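Side-chain contacts in CurJ (Moorea producens 3L, PDB 5TZ6), which probably dehydrates a polyketide intermediate during curacin biosynthesis, by vinylogous dehydration, as the dehydratase domain of a synthase module: residues A[167-170]-A[171-175]; A[217-220]-A[221-225]. The protein carries 1 engineered substitution. All blocks are in the same frame, centred on the assembly; numbering follows the deposited sequence.

Contact 1: A[167-170]-A[171-175]; sequences IYQH and LWDRQ
W172 N donates to Y168 O at 2.7 Å, the shortest polar bond between 167-170 and 171-175. One residue further on, Q169 and D173 add a side-chain bond to the backbone one: Q169 NE2 gives to D173 OD1 at 2.8 Å. The carboxylate oxygen lies almost in the plane of the glutamine amide, yet the amide nitrogen comes in from above the carboxylate plane, 38° out of it. A bend in the Q169 chain (chi2 69°) carries its amide to D173 OD1. Here helix 164-173 runs out into a Schellman motif: Q175, with positive phi, is the C' residue, and its N reaches W172 O at 3.0 Å. R174 folds back over this end. Its guanidinium lies flat on one face of the H170 imidazole, the planes 21° apart. R174 CZ lies 3.4 Å from H170 CE1. The same group holds the backbone, R174 NH1 meeting H170 O at 3.2 Å in the carbonyl plane, on a lone pair. Both partners are also anchored outside the helix, H170 NE2 to T239 OG1 and R174 NE to E238 O. The L171 side chain packs on I176 and L178 of strand 176-178 and touches the bound 7OD.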
loop_
_atom_site.group_PDB
_atom_site.type_symbol
_atom_site.label_atom_id
_atom_site.label_comp_id
_atom_site.label_asym_id
_atom_site.label_seq_id
_atom_site.Cartn_x
_atom_site.Cartn_y
_atom_site.Cartn_z
ATOM N N ILE A 167 -28.765 -14.502 -26.738
ATOM C CA ILE A 167 -28.352 -14.065 -25.412
ATOM C C ILE A 167 -27.913 -12.611 -25.457
ATOM O O ILE A 167 -28.419 -11.766 -24.705
ATOM C CB ILE A 167 -27.239 -14.975 -24.867
ATOM C CG1 ILE A 167 -27.796 -16.359 -24.529
ATOM C CG2 ILE A 167 -26.568 -14.335 -23.652
ATOM C CD1 ILE A 167 -26.756 -17.297 -23.949
ATOM N N TYR A 168 -27.042 -12.273 -26.409
ATOM C CA TYR A 168 -26.521 -10.914 -26.416
ATOM C C TYR A 168 -27.631 -9.936 -26.746
ATOM O O TYR A 168 -27.764 -8.887 -26.101
ATOM C CB TYR A 168 -25.380 -10.800 -27.422
ATOM C CG TYR A 168 -24.220 -11.728 -27.122
ATOM C CD1 TYR A 168 -23.677 -11.805 -25.852
ATOM C CD2 TYR A 168 -23.686 -12.548 -28.116
ATOM C CE1 TYR A 168 -22.624 -12.658 -25.577
ATOM C CE2 TYR A 168 -22.638 -13.402 -27.856
ATOM C CZ TYR A 168 -22.107 -13.454 -26.583
ATOM O OH TYR A 168 -21.059 -14.306 -26.318
ATOM N N GLN A 169 -28.524 -10.340 -27.645
ATOM C CA GLN A 169 -29.660 -9.496 -27.976
ATOM C C GLN A 169 -30.547 -9.305 -26.759
ATOM O O GLN A 169 -30.972 -8.177 -26.466
ATOM C CB GLN A 169 -30.452 -10.107 -29.128
ATOM C CG GLN A 169 -31.624 -9.255 -29.564
ATOM C CD GLN A 169 -31.168 -7.972 -30.234
ATOM O OE1 GLN A 169 -30.460 -8.010 -31.237
ATOM N NE2 GLN A 169 -31.577 -6.831 -29.687
ATOM N N HIS A 170 -30.824 -10.394 -26.024
ATOM C CA HIS A 170 -31.623 -10.253 -24.812
ATOM C C HIS A 170 -31.037 -9.181 -23.908
ATOM O O HIS A 170 -31.773 -8.381 -23.320
ATOM C CB HIS A 170 -31.721 -11.590 -24.069
ATOM C CG HIS A 170 -32.398 -11.488 -22.734
ATOM N ND1 HIS A 170 -33.726 -11.802 -22.545
ATOM C CD2 HIS A 170 -31.924 -11.117 -21.519
ATOM C CE1 HIS A 170 -34.044 -11.628 -21.272
ATOM N NE2 HIS A 170 -32.969 -11.207 -20.630
ATOM N N LEU A 171 -29.708 -9.123 -23.816
ATOM C CA LEU A 171 -29.100 -8.125 -22.949
ATOM C C LEU A 171 -29.128 -6.754 -23.604
ATOM O O LEU A 171 -29.399 -5.748 -22.936
ATOM C CB LEU A 171 -27.668 -8.542 -22.597
ATOM C CG LEU A 171 -27.550 -9.752 -21.661
ATOM C CD1 LEU A 171 -26.102 -10.166 -21.517
ATOM C CD2 LEU A 171 -28.155 -9.455 -20.286
ATOM N N TRP A 172 -28.878 -6.706 -24.918
ATOM C CA TRP A 172 -28.886 -5.434 -25.632
ATOM C C TRP A 172 -30.201 -4.694 -25.424
ATOM O O TRP A 172 -30.217 -3.469 -25.254
ATOM C CB TRP A 172 -28.621 -5.676 -27.117
ATOM C CG TRP A 172 -28.120 -4.467 -27.841
ATOM C CD1 TRP A 172 -28.870 -3.500 -28.450
ATOM C CD2 TRP A 172 -26.752 -4.070 -27.999
ATOM N NE1 TRP A 172 -28.050 -2.543 -29.001
ATOM C CE2 TRP A 172 -26.746 -2.866 -28.731
ATOM C CE3 TRP A 172 -25.529 -4.624 -27.603
ATOM C CZ2 TRP A 172 -25.571 -2.207 -29.072
ATOM C CZ3 TRP A 172 -24.363 -3.967 -27.941
ATOM C CH2 TRP A 172 -24.392 -2.769 -28.669
ATOM N N ASP A 173 -31.311 -5.430 -25.403
ATOM C CA ASP A 173 -32.617 -4.802 -25.246
ATOM C C ASP A 173 -32.778 -4.156 -23.875
ATOM O O ASP A 173 -33.503 -3.165 -23.745
ATOM C CB ASP A 173 -33.711 -5.836 -25.491
ATOM C CG ASP A 173 -33.691 -6.376 -26.911
ATOM O OD1 ASP A 173 -33.266 -5.641 -27.827
ATOM O OD2 ASP A 173 -34.098 -7.540 -27.107
ATOM N N ARG A 174 -32.123 -4.695 -22.847
ATOM C CA ARG A 174 -32.163 -4.112 -21.513
ATOM C C ARG A 174 -31.133 -3.007 -21.324
ATOM O O ARG A 174 -30.878 -2.603 -20.186
ATOM C CB ARG A 174 -31.966 -5.195 -20.445
ATOM C CG ARG A 174 -33.246 -5.944 -20.095
ATOM C CD ARG A 174 -33.541 -7.042 -21.107
ATOM N NE ARG A 174 -34.773 -7.758 -20.781
ATOM C CZ ARG A 174 -35.411 -8.569 -21.622
ATOM N NH1 ARG A 174 -34.924 -8.775 -22.838
ATOM N NH2 ARG A 174 -36.532 -9.172 -21.249
ATOM N N GLN A 175 -30.533 -2.518 -22.408
ATOM C CA GLN A 175 -29.498 -1.489 -22.367
ATOM C C GLN A 175 -28.202 -1.995 -21.757
ATOM O O GLN A 175 -27.403 -1.200 -21.255
ATOM C CB GLN A 175 -29.969 -0.245 -21.610
ATOM C CG GLN A 175 -31.332 0.218 -22.036
ATOM C CD GLN A 175 -31.434 0.353 -23.531
ATOM O OE1 GLN A 175 -30.513 0.843 -24.190
ATOM N NE2 GLN A 175 -32.542 -0.112 -24.085
#

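Contact 2: A[217-220]-A[221-225]; sequences LVDS and CFQSI. With 7OD ((2E,5R)-5-hydroxy-2-methylhept-2-enoic acid), chain C.
D219 divides its carboxylate between the ligand and the helix: OD1 accepts the 7OD hydroxyl OAH at 3.0 Å, while OD2 takes the amide N-H of Q223 from NE2 at 2.7 Å. The second bond is close to straight, 168° at the hydrogen, and arrives on the anti side of OD2. D219 OD2 lies nearly in the Q223 amide plane, while the amide and carboxylate planes are turned 66° apart. Q223 is therefore a second-shell residue, steadying the carboxylate that meets the ligand. This spacing, an Asp with a Gln four residues on, is the motif in which polyketide synthase dehydratases carry their catalytic aspartate, and D219 is probably that residue. Q223 NE2 also bonds F182 O, while its OE1 receives a water that donates to it at 3.1 Å and to S220 OG at 2.7 Å; S220 OG itself is bonded to T216 O. An alanine in place of Q223 would probably leave D219 OD2 without this donor and the carboxylate freer to turn away from the ligand hydroxyl.

Apolar contact lies on another side of the helix. V218 CG1, anti to the backbone N (chi1 177°), runs alongside F222 and touches CZ of its ring at 3.9 Å, while V218 O sits over one ring face.

Beneath these run the backbone bonds of helix 215-223, such as F222 N to V218 O at 3.1 Å. The helix is buried between its neighbours: V218, D219 and F222 rest on A52 of helix 51-65, F222 also meets P242 and I245 of strand 239-250, and L217 and C221 pack on L281 of strand 274-282.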
loop_
_atom_site.group_PDB
_atom_site.type_symbol
_atom_site.label_atom_id
_atom_site.label_comp_id
_atom_site.label_asym_id
_atom_site.label_seq_id
_atom_site.Cartn_x
_atom_site.Cartn_y
_atom_site.Cartn_z
ATOM N N LEU A 217 -14.469 -13.801 -18.505
ATOM C CA LEU A 217 -14.841 -15.214 -18.494
ATOM C C LEU A 217 -15.846 -15.508 -17.384
ATOM O O LEU A 217 -16.857 -16.192 -17.610
ATOM C CB LEU A 217 -13.586 -16.073 -18.336
ATOM C CG LEU A 217 -13.804 -17.576 -18.187
ATOM C CD1 LEU A 217 -14.608 -18.120 -19.361
ATOM C CD2 LEU A 217 -12.466 -18.285 -18.066
ATOM N N VAL A 218 -15.600 -14.971 -16.187
ATOM C CA VAL A 218 -16.552 -15.109 -15.086
ATOM C C VAL A 218 -17.905 -14.533 -15.483
ATOM O O VAL A 218 -18.961 -15.161 -15.278
ATOM C CB VAL A 218 -15.993 -14.429 -13.823
ATOM C CG1 VAL A 218 -16.995 -14.499 -12.675
ATOM C CG2 VAL A 218 -14.675 -15.083 -13.422
ATOM N N ASP A 219 -17.892 -13.347 -16.099
ATOM C CA ASP A 219 -19.152 -12.755 -16.512
ATOM C C ASP A 219 -19.861 -13.639 -17.521
ATOM O O ASP A 219 -21.068 -13.865 -17.408
ATOM C CB ASP A 219 -18.939 -11.363 -17.092
ATOM C CG ASP A 219 -20.229 -10.574 -17.161
ATOM O OD1 ASP A 219 -20.677 -10.085 -16.102
ATOM O OD2 ASP A 219 -20.804 -10.461 -18.268
ATOM N N SER A 220 -19.130 -14.162 -18.508
ATOM C CA SER A 220 -19.768 -15.034 -19.488
ATOM C C SER A 220 -20.465 -16.195 -18.792
ATOM O O SER A 220 -21.605 -16.556 -19.132
ATOM C CB SER A 220 -18.727 -15.556 -20.478
ATOM O OG SER A 220 -18.118 -14.493 -21.193
ATOM N N CYS A 221 -19.809 -16.761 -17.776
ATOM C CA CYS A 221 -20.431 -17.841 -17.019
ATOM C C CYS A 221 -21.762 -17.394 -16.437
ATOM O O CYS A 221 -22.768 -18.104 -16.547
ATOM C CB CYS A 221 -19.492 -18.327 -15.913
ATOM S SG CYS A 221 -18.151 -19.366 -16.508
ATOM N N PHE A 222 -21.797 -16.209 -15.820
ATOM C CA PHE A 222 -23.087 -15.716 -15.337
ATOM C C PHE A 222 -24.074 -15.461 -16.476
ATOM O O PHE A 222 -25.288 -15.599 -16.281
ATOM C CB PHE A 222 -22.897 -14.449 -14.506
ATOM C CG PHE A 222 -22.057 -14.650 -13.277
ATOM C CD1 PHE A 222 -21.813 -15.925 -12.789
ATOM C CD2 PHE A 222 -21.525 -13.563 -12.598
ATOM C CE1 PHE A 222 -21.037 -16.116 -11.660
ATOM C CE2 PHE A 222 -20.755 -13.743 -11.466
ATOM C CZ PHE A 222 -20.509 -15.023 -10.997
ATOM N N GLN A 223 -23.580 -15.103 -17.669
ATOM C CA GLN A 223 -24.462 -14.847 -18.805
ATOM C C GLN A 223 -25.165 -16.112 -19.260
ATOM O O GLN A 223 -26.243 -16.038 -19.861
ATOM C CB GLN A 223 -23.685 -14.272 -19.986
ATOM C CG GLN A 223 -22.973 -12.967 -19.745
ATOM C CD GLN A 223 -22.012 -12.660 -20.873
ATOM O OE1 GLN A 223 -22.169 -13.169 -21.978
ATOM N NE2 GLN A 223 -20.999 -11.848 -20.596
ATOM N N SER A 224 -24.562 -17.276 -19.013
ATOM C CA SER A 224 -25.198 -18.511 -19.458
ATOM C C SER A 224 -26.629 -18.630 -18.942
ATOM O O SER A 224 -27.490 -19.182 -19.634
ATOM C CB SER A 224 -24.381 -19.725 -19.014
ATOM O OG SER A 224 -24.266 -19.781 -17.602
ATOM N N ILE A 225 -26.917 -18.107 -17.745
ATOM C CA ILE A 225 -28.254 -18.307 -17.193
ATOM C C ILE A 225 -29.295 -17.611 -18.045
ATOM O O ILE A 225 -30.458 -18.029 -18.067
ATOM C CB ILE A 225 -28.372 -17.825 -15.731
ATOM C CG1 ILE A 225 -28.721 -16.339 -15.687
ATOM C CG2 ILE A 225 -27.104 -18.132 -14.936
ATOM C CD1 ILE A 225 -29.782 -16.011 -14.658
HETATM O OAB 7OD C . -26.112 -4.637 -14.668
HETATM C CAA 7OD C . -25.276 -4.875 -13.772
HETATM O OAI 7OD C . -25.022 -4.002 -12.911
HETATM C CAC 7OD C . -24.567 -6.233 -13.727
HETATM C CAK 7OD C . -23.539 -6.518 -12.621
HETATM C CAD 7OD C . -24.879 -7.308 -14.782
HETATM C CAE 7OD C . -24.143 -8.655 -14.694
HETATM C CAF 7OD C . -24.604 -9.753 -15.684
HETATM O OAH 7OD C . -23.629 -9.880 -16.723
HETATM C CAG 7OD C . -25.972 -9.488 -16.325
HETATM C CAJ 7OD C . -26.463 -10.793 -16.955
HETATM O O HOH W 1 -19.782 -14.756 -23.268
#

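Overall arrangement
Contact 1 closes before contact 2 opens along the chain, and both belong to the same hotdog-fold part of the dehydratase. Their centres are 14 Å apart. Contact 1 occupies the end of helix 164-173, about 18 Å from the chain centre, whereas contact 2 lies on helix 215-223, deep inside at about 7 Å. The two helices touch where Y168 CE1 packs on Q223 OE1 at 3.7 Å. Strand 239-250 is a shared neighbour, receiving H170 from contact 1 and F222 from contact 2. Each contact supplies one residue to the ligand pocket, L171 and D219, so the two helices together help to wall the site around 7OD.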